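Local coordinates for protein GTP pyrophosphokinase YjbM (PDB 5F2V) that synthesises the alarmones pppGpp and ppGpp by transferring pyrophosphate from ATP to GTP or GDP, working as an allosterically regulated homotetramer, at residues C[39-44]-C[72-77]. Residues are numbered along the deposited sequence; the frame is centred on the assembly and turned at random.
Sequences EFVTGR and AGLRIM. With APC (diphosphomethylphosphonic acid adenosyl ester), chain Q.
Met77 O accepts the N-H of Glu39 at 2.6 Å, lying in the carbonyl plane, and a weak second bond from Phe40 N; two residues facing one defines a classic beta bulge. Beyond it the strands pair antiparallel, their axes at 163°, with Thr42 and Arg75 exchanging backbone bonds in both directions, as do Arg44 and Gly73. On the face carrying Phe40, Thr42 and Arg75, Met77 CB sits over the Phe40 ring, 4.3 Å from its centroid, a CH-pi contact; Met77 SD, oblique at 5.0 Å from that centroid, adds a Met-aromatic contact. Val41 CG1 meets Leu74 CD2 on the other face. The ATP analogue's adenine lies between two guanidiniums: its C8 is 3.1 Å above the Arg44 plane, toward the rim, and its N3 3.3 Å from the Arg75 plane, across the base. Arg44 NE donates to the analogue's O4' at 2.9 Å; NH2 salt-bridges Asp70. Arg75 bends at chi3 (-63°), its NE bonded to Gln139. The analogue's N6 donates to Leu74 O. With an alanine at Arg44 the guanidinium is gone, and the ribose would probably be held less firmly and Asp70 lack this salt-bridge partner. Edge strand 40-45 and inner neighbour 72-78 thus line part of the adenine site, fitting the nucleotidyltransferase-like RelA/SpoT fold.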
loop_
_atom_site.group_PDB
_atom_site.type_symbol
_atom_site.label_atom_id
_atom_site.label_comp_id
_atom_site.label_asym_id
_atom_site.label_seq_id
_atom_site.Cartn_x
_atom_site.Cartn_y
_atom_site.Cartn_z
ATOM N N GLU C 39 3.343 10.493 14.587
ATOM C CA GLU C 39 3.288 9.068 14.848
ATOM C C GLU C 39 2.648 8.368 13.651
ATOM O O GLU C 39 3.249 7.490 13.058
ATOM C CB GLU C 39 2.534 8.781 16.147
ATOM C CG GLU C 39 2.892 7.453 16.780
ATOM C CD GLU C 39 4.339 7.388 17.225
ATOM O OE1 GLU C 39 4.993 8.452 17.353
ATOM O OE2 GLU C 39 4.825 6.260 17.450
ATOM N N PHE C 40 1.436 8.754 13.278
ATOM C CA PHE C 40 0.957 8.311 11.990
ATOM C C PHE C 40 -0.082 9.233 11.334
ATOM O O PHE C 40 -0.452 10.263 11.881
ATOM C CB PHE C 40 0.429 6.881 12.097
ATOM C CG PHE C 40 -0.773 6.713 12.968
ATOM C CD1 PHE C 40 -0.635 6.533 14.348
ATOM C CD2 PHE C 40 -2.039 6.634 12.407
ATOM C CE1 PHE C 40 -1.752 6.328 15.162
ATOM C CE2 PHE C 40 -3.170 6.435 13.219
ATOM C CZ PHE C 40 -3.022 6.285 14.601
ATOM N N VAL C 41 -0.503 8.863 10.130
ATOM C CA VAL C 41 -1.408 9.661 9.334
ATOM C C VAL C 41 -2.563 8.817 8.828
ATOM O O VAL C 41 -2.368 7.685 8.426
ATOM C CB VAL C 41 -0.699 10.280 8.116
ATOM C CG1 VAL C 41 -1.682 11.082 7.309
ATOM C CG2 VAL C 41 0.488 11.130 8.535
ATOM N N THR C 42 -3.770 9.360 8.849
ATOM C CA THR C 42 -4.903 8.707 8.211
ATOM C C THR C 42 -5.685 9.744 7.454
ATOM O O THR C 42 -5.482 10.942 7.646
ATOM C CB THR C 42 -5.847 8.029 9.206
ATOM O OG1 THR C 42 -6.472 9.029 10.018
ATOM C CG2 THR C 42 -5.092 7.066 10.081
ATOM N N GLY C 43 -6.591 9.286 6.605
ATOM C CA GLY C 43 -7.391 10.184 5.808
ATOM C C GLY C 43 -8.725 9.541 5.561
ATOM O O GLY C 43 -8.894 8.335 5.743
ATOM N N ARG C 44 -9.689 10.342 5.140
ATOM C CA ARG C 44 -10.980 9.794 4.793
ATOM C C ARG C 44 -11.773 10.784 3.933
ATOM O O ARG C 44 -11.605 12.005 4.066
ATOM C CB ARG C 44 -11.718 9.411 6.075
ATOM C CG ARG C 44 -13.093 9.985 6.233
ATOM C CD ARG C 44 -12.981 11.407 6.611
ATOM N NE ARG C 44 -14.236 11.947 7.064
ATOM C CZ ARG C 44 -14.591 13.215 6.905
ATOM N NH1 ARG C 44 -13.798 14.051 6.258
ATOM N NH2 ARG C 44 -15.758 13.638 7.381
ATOM N N ALA C 72 -12.835 16.325 2.496
ATOM C CA ALA C 72 -11.578 15.633 2.439
ATOM C C ALA C 72 -10.919 15.843 3.769
ATOM O O ALA C 72 -10.708 16.981 4.178
ATOM C CB ALA C 72 -10.701 16.182 1.299
ATOM N N GLY C 73 -10.580 14.767 4.456
ATOM C CA GLY C 73 -9.967 14.946 5.746
ATOM C C GLY C 73 -8.709 14.141 5.900
ATOM O O GLY C 73 -8.621 13.019 5.405
ATOM N N LEU C 74 -7.730 14.724 6.580
ATOM C CA LEU C 74 -6.594 13.972 7.070
ATOM C C LEU C 74 -6.441 14.163 8.581
ATOM O O LEU C 74 -6.859 15.168 9.146
ATOM C CB LEU C 74 -5.315 14.379 6.348
ATOM C CG LEU C 74 -5.037 13.719 4.997
ATOM C CD1 LEU C 74 -5.714 14.500 3.892
ATOM C CD2 LEU C 74 -3.539 13.626 4.766
ATOM N N ARG C 75 -5.842 13.179 9.233
ATOM C CA ARG C 75 -5.640 13.239 10.666
ATOM C C ARG C 75 -4.210 12.847 10.993
ATOM O O ARG C 75 -3.777 11.738 10.697
ATOM C CB ARG C 75 -6.626 12.332 11.389
ATOM C CG ARG C 75 -6.536 12.417 12.908
ATOM C CD ARG C 75 -7.649 11.634 13.596
ATOM N NE ARG C 75 -8.967 12.177 13.284
ATOM C CZ ARG C 75 -10.046 11.422 13.166
ATOM N NH1 ARG C 75 -9.934 10.115 13.333
ATOM N NH2 ARG C 75 -11.223 11.960 12.874
ATOM N N ILE C 76 -3.479 13.783 11.580
ATOM C CA ILE C 76 -2.087 13.589 11.946
ATOM C C ILE C 76 -2.026 13.324 13.452
ATOM O O ILE C 76 -2.588 14.089 14.242
ATOM C CB ILE C 76 -1.241 14.827 11.556
ATOM C CG1 ILE C 76 -1.228 15.003 10.031
ATOM C CG2 ILE C 76 0.165 14.719 12.104
ATOM C CD1 ILE C 76 -0.406 16.195 9.530
ATOM N N MET C 77 -1.374 12.233 13.847
ATOM C CA MET C 77 -1.308 11.843 15.261
ATOM C C MET C 77 0.111 11.964 15.834
ATOM O O MET C 77 1.094 11.605 15.161
ATOM C CB MET C 77 -1.818 10.416 15.440
ATOM C CG MET C 77 -3.089 10.293 16.261
ATOM S SD MET C 77 -4.607 10.463 15.307
ATOM C CE MET C 77 -4.467 9.090 14.177
HETATM P PG APC Q . -18.800 16.783 11.500
HETATM O O1G APC Q . -18.824 18.097 10.826
HETATM O O2G APC Q . -19.868 16.835 12.528
HETATM O O3G APC Q . -19.228 15.906 10.386
HETATM P PB APC Q . -16.112 16.491 11.061
HETATM O O1B APC Q . -14.875 16.988 11.803
HETATM O O2B APC Q . -16.451 17.500 9.975
HETATM O O3B APC Q . -17.368 16.429 12.082
HETATM P PA APC Q . -16.892 13.544 11.025
HETATM O O1A APC Q . -16.129 13.074 12.248
HETATM O O2A APC Q . -18.016 14.173 11.755
HETATM C C3A APC Q . -15.735 14.829 10.434
HETATM O "O5'" APC Q . -17.346 12.427 9.818
HETATM C "C5'" APC Q . -17.502 10.991 9.924
HETATM C "C4'" APC Q . -16.296 10.003 10.046
HETATM O "O4'" APC Q . -15.009 10.421 9.456
HETATM C "C3'" APC Q . -15.783 9.574 11.402
HETATM O "O3'" APC Q . -15.420 8.160 11.426
HETATM C "C2'" APC Q . -14.498 10.223 11.708
HETATM O "O2'" APC Q . -13.692 9.453 12.643
HETATM C "C1'" APC Q . -13.858 10.277 10.388
HETATM N N9 APC Q . -13.055 11.425 10.188
HETATM C C8 APC Q . -13.664 12.566 10.194
HETATM N N7 APC Q . -12.811 13.617 9.941
HETATM C C5 APC Q . -11.529 12.952 9.734
HETATM C C6 APC Q . -10.225 13.395 9.420
HETATM N N6 APC Q . -9.910 14.778 9.261
HETATM N N1 APC Q . -9.276 12.463 9.296
HETATM C C2 APC Q . -9.542 11.160 9.467
HETATM N N3 APC Q . -10.754 10.650 9.758
HETATM C C4 APC Q . -11.765 11.517 9.901
#